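Local structure of virulence sensor protein BvgS (Bordetella pertussis, 6ZJ8) at residues A[134-138]-A[139-143]; A[52-56]-A[57-61]. The protein is a sensor histidine kinase whose PAS domain probably relays signals toward the kinase in the control of Bordetella virulence. One frame throughout, in Å; residues are numbered along the deposited sequence.

Interaction 1 of 2, residues A[134-138]-A[139-143]; sequences GWIDI and TERAE
Asp-137 is the N-cap residue where the last strand of the PAS sheet, 128-137, runs into the exit helix 138-155, a junction through which signals probably pass between PAS core and helix, and its side chain accepts from Glu-140 N. This capping bond, from Glu-140 N to Asp-137 OD1, measures 3.0 Å, with an N-H...O angle of 151°; the donor stands above the carboxylate plane, 65° out of it. With CG anti to the backbone N (chi1 -170°), the carboxylate of Asp-137 swings forward over the helix start. A regular helical bond follows, from Ala-142 N to Ile-138 O.

Arg-141 bends at chi2 and folds back along the chain, where its NH1 gives a weak bond to Asp-137 O and its NH2 donates to Asn-35 OD1. Ile-136 crosses it at about a right angle, laying CG2 3.5 Å above the centre of the guanidinium plane. Thr-139 OG1 instead takes the backbone N of His-113 on the adjacent strand.

Between the two acids, Asp-137 OD2 and Glu-140 OE1 lie 4.3 Å apart, and one water donates to both, at 2.8 Å from Asp-137 OD2 and 3.3 Å from Glu-140 OE1.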
# COMPACT_ATOMS: atom_id res chain seq x y z
N GLY A 134 -0.09 -4.22 0.01
CA GLY A 134 -0.22 -3.10 0.91
C GLY A 134 0.77 -3.25 2.05
O GLY A 134 1.70 -4.05 1.99
N TRP A 135 0.55 -2.45 3.10
CA TRP A 135 1.41 -2.53 4.27
C TRP A 135 0.66 -2.01 5.48
O TRP A 135 -0.38 -1.36 5.37
CB TRP A 135 2.71 -1.74 4.05
CG TRP A 135 2.51 -0.27 3.86
CD1 TRP A 135 2.47 0.69 4.83
CD2 TRP A 135 2.35 0.42 2.61
NE1 TRP A 135 2.28 1.93 4.27
CE2 TRP A 135 2.20 1.79 2.90
CE3 TRP A 135 2.30 0.01 1.28
CZ2 TRP A 135 2.02 2.75 1.91
CZ3 TRP A 135 2.12 0.96 0.29
CH2 TRP A 135 1.98 2.32 0.62
N ILE A 136 1.20 -2.32 6.66
CA ILE A 136 0.67 -1.87 7.94
C ILE A 136 1.77 -1.09 8.64
O ILE A 136 2.90 -1.59 8.78
CB ILE A 136 0.20 -3.05 8.81
CG1 ILE A 136 -0.79 -3.93 8.05
CG2 ILE A 136 -0.42 -2.54 10.11
CD1 ILE A 136 -1.17 -5.18 8.79
N ASP A 137 1.45 0.12 9.08
CA ASP A 137 2.41 0.94 9.82
C ASP A 137 2.48 0.43 11.25
O ASP A 137 1.59 0.68 12.06
CB ASP A 137 2.01 2.41 9.76
CG ASP A 137 3.08 3.34 10.29
OD1 ASP A 137 3.89 2.89 11.13
OD2 ASP A 137 3.11 4.51 9.88
N ILE A 138 3.55 -0.31 11.56
CA ILE A 138 3.69 -0.89 12.90
C ILE A 138 4.03 0.20 13.91
O ILE A 138 3.53 0.20 15.04
CB ILE A 138 4.76 -1.99 12.89
CG1 ILE A 138 4.43 -3.06 11.85
CG2 ILE A 138 4.91 -2.61 14.28
CD1 ILE A 138 3.11 -3.78 12.09
N THR A 139 4.88 1.15 13.52
CA THR A 139 5.26 2.24 14.42
C THR A 139 4.03 3.01 14.89
O THR A 139 3.99 3.48 16.03
CB THR A 139 6.24 3.17 13.72
OG1 THR A 139 7.43 2.45 13.39
CG2 THR A 139 6.60 4.35 14.62
N GLU A 140 3.04 3.17 14.01
CA GLU A 140 1.82 3.87 14.40
C GLU A 140 1.13 3.17 15.56
O GLU A 140 0.59 3.83 16.46
CB GLU A 140 0.87 3.97 13.20
CG GLU A 140 -0.35 4.85 13.44
CD GLU A 140 0.01 6.32 13.53
OE1 GLU A 140 1.10 6.68 13.05
OE2 GLU A 140 -0.80 7.10 14.08
N ARG A 141 1.13 1.83 15.57
CA ARG A 141 0.56 1.10 16.69
C ARG A 141 1.40 1.25 17.94
O ARG A 141 0.87 1.45 19.04
CB ARG A 141 0.42 -0.38 16.33
CG ARG A 141 -0.80 -0.72 15.51
CD ARG A 141 -0.67 -0.24 14.08
NE ARG A 141 -1.82 -0.65 13.28
CZ ARG A 141 -2.14 -0.13 12.10
NH1 ARG A 141 -1.40 0.84 11.58
NH2 ARG A 141 -3.20 -0.57 11.44
N ALA A 142 2.73 1.14 17.81
CA ALA A 142 3.60 1.26 18.97
C ALA A 142 3.51 2.64 19.60
O ALA A 142 3.51 2.77 20.83
CB ALA A 142 5.05 0.95 18.56
N GLU A 143 3.41 3.69 18.78
CA GLU A 143 3.26 5.04 19.32
C GLU A 143 2.03 5.13 20.22
O GLU A 143 2.08 5.74 21.29
CB GLU A 143 3.16 6.07 18.20
CG GLU A 143 4.47 6.36 17.49
CD GLU A 143 4.76 7.85 17.37
OE1 GLU A 143 4.35 8.62 18.25
OE2 GLU A 143 5.42 8.24 16.38
O HOH W 1 -1.15 1.19 8.30
O HOH W 2 4.02 6.52 11.54

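Interaction 2 of 2, residues A[52-56]-A[57-61]; sequences AYLDT and FGVTA
With chi1 at -174°, Tyr-53 sets its CG anti to the backbone N, while Phe-57, one turn on, puts its own CG anti to the carbonyl carbon (chi1 -47°), and the two rings meet on the inner side of helix 51-57. They cross obliquely, centroids 5.6 Å apart and planes at 53°. The touch is made by Phe-57 CE2, which sits over one face of the tyrosine ring, displaced toward its rim and 4.0 Å from Tyr-53 CE1. A face of the phenylalanine is taken by its predecessor: the two side chains run side by side, and Thr-56 CG2 makes a CH-pi contact 3.9 Å from the Phe-57 ring centroid, almost on the ring normal. The threonine hydroxyl turns back along the helix, Thr-56 OG1 donating to Ala-52 O at 2.8 Å. Farther out, Phe-57 meets Phe-87 with planes near perpendicular and packs on Leu-80 and Met-84 of helix 79-87.

On another side of the helix, Leu-54 spreads its two methyls over the departing chain. CD1 rests against Ala-61 CB, and Leu-54 CD2 lies 4.2 Å from Val-59 CG2.

The backbone closes the helix at Leu-54 O, which accepts from Phe-57 N and Val-59 N through opposite faces of its carbonyl plane. The bond from Val-59 N to Leu-54 O, 3.2 Å, is the straighter. Gly-58 N reaches Asp-55 O at 3.3 Å in a weak bond, and Gly-58 itself turns with a positive phi, which favours glycine. The bonds from Val-59 N and Gly-58 N, with that positive phi, make a Schellman motif with Gly-58 as C-prime residue, here ending a short helix that packs its aromatic side chains into the core of the PAS fold.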
# COMPACT_ATOMS: atom_id res chain seq x y z
N ALA A 52 -5.65 5.51 2.30
CA ALA A 52 -4.52 5.28 3.19
C ALA A 52 -3.23 5.21 2.39
O ALA A 52 -2.19 5.75 2.82
CB ALA A 52 -4.73 3.99 3.98
N TYR A 53 -3.27 4.56 1.23
CA TYR A 53 -2.13 4.56 0.32
C TYR A 53 -1.81 5.98 -0.15
O TYR A 53 -0.69 6.48 0.05
CB TYR A 53 -2.43 3.65 -0.87
CG TYR A 53 -1.27 3.44 -1.82
CD1 TYR A 53 -0.88 4.45 -2.68
CD2 TYR A 53 -0.59 2.24 -1.85
CE1 TYR A 53 0.18 4.26 -3.55
CE2 TYR A 53 0.47 2.05 -2.72
CZ TYR A 53 0.85 3.06 -3.56
OH TYR A 53 1.90 2.87 -4.43
N LEU A 54 -2.79 6.64 -0.76
CA LEU A 54 -2.55 7.94 -1.39
C LEU A 54 -2.12 8.99 -0.37
O LEU A 54 -1.23 9.80 -0.64
CB LEU A 54 -3.80 8.39 -2.13
CG LEU A 54 -4.27 7.46 -3.24
CD1 LEU A 54 -5.62 7.90 -3.79
CD2 LEU A 54 -3.22 7.40 -4.35
N ASP A 55 -2.75 9.00 0.81
CA ASP A 55 -2.47 10.05 1.79
C ASP A 55 -1.12 9.86 2.47
O ASP A 55 -0.57 10.83 3.00
CB ASP A 55 -3.58 10.10 2.83
CG ASP A 55 -4.86 10.73 2.29
OD1 ASP A 55 -4.88 11.14 1.11
OD2 ASP A 55 -5.85 10.81 3.06
N THR A 56 -0.57 8.64 2.48
CA THR A 56 0.79 8.46 2.95
C THR A 56 1.74 9.41 2.24
O THR A 56 2.68 9.94 2.84
CB THR A 56 1.24 7.01 2.73
OG1 THR A 56 0.47 6.14 3.57
CG2 THR A 56 2.73 6.85 3.05
N PHE A 57 1.50 9.65 0.95
CA PHE A 57 2.36 10.47 0.11
C PHE A 57 1.76 11.83 -0.22
O PHE A 57 2.43 12.64 -0.86
CB PHE A 57 2.69 9.72 -1.18
CG PHE A 57 3.10 8.29 -0.96
CD1 PHE A 57 4.42 7.97 -0.67
CD2 PHE A 57 2.17 7.27 -1.02
CE1 PHE A 57 4.80 6.66 -0.46
CE2 PHE A 57 2.54 5.96 -0.81
CZ PHE A 57 3.86 5.65 -0.53
N GLY A 58 0.52 12.09 0.20
CA GLY A 58 -0.09 13.37 -0.06
C GLY A 58 -0.44 13.61 -1.52
O GLY A 58 -0.42 14.76 -1.96
N VAL A 59 -0.76 12.56 -2.26
CA VAL A 59 -1.13 12.70 -3.67
C VAL A 59 -2.56 12.22 -3.88
O VAL A 59 -3.21 11.72 -2.96
CB VAL A 59 -0.17 11.92 -4.59
CG1 VAL A 59 1.26 12.40 -4.39
CG2 VAL A 59 -0.28 10.42 -4.36
N THR A 60 -3.06 12.39 -5.10
CA THR A 60 -4.40 11.96 -5.49
C THR A 60 -4.29 10.74 -6.40
O THR A 60 -3.21 10.34 -6.83
CB THR A 60 -5.15 13.08 -6.21
OG1 THR A 60 -4.42 13.47 -7.38
CG2 THR A 60 -5.31 14.29 -5.30
N ALA A 61 -5.45 10.14 -6.69
CA ALA A 61 -5.48 8.95 -7.52
C ALA A 61 -5.01 9.24 -8.94
O ALA A 61 -4.41 8.37 -9.58
CB ALA A 61 -6.89 8.36 -7.55

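Both interactions sit at helix ends: interaction 1 starts the long exit helix 138-155, and interaction 2 finishes the short helix 51-57. Interaction 1 is a surface contact, built on charged groups and ordered waters; interaction 2 is partly buried, combining aromatic and aliphatic packing with backbone capping. Their centres lie about 16 Å apart, yet they touch through Trp-135, a buried residue of strand 128-137. Trp-135 CH2 comes within 3.6 Å of Tyr-53 CD2 and 3.9 Å of Phe-57 CE2. The strand that leads out to the exit helix thus also packs directly against helix 51-57 in the PAS core.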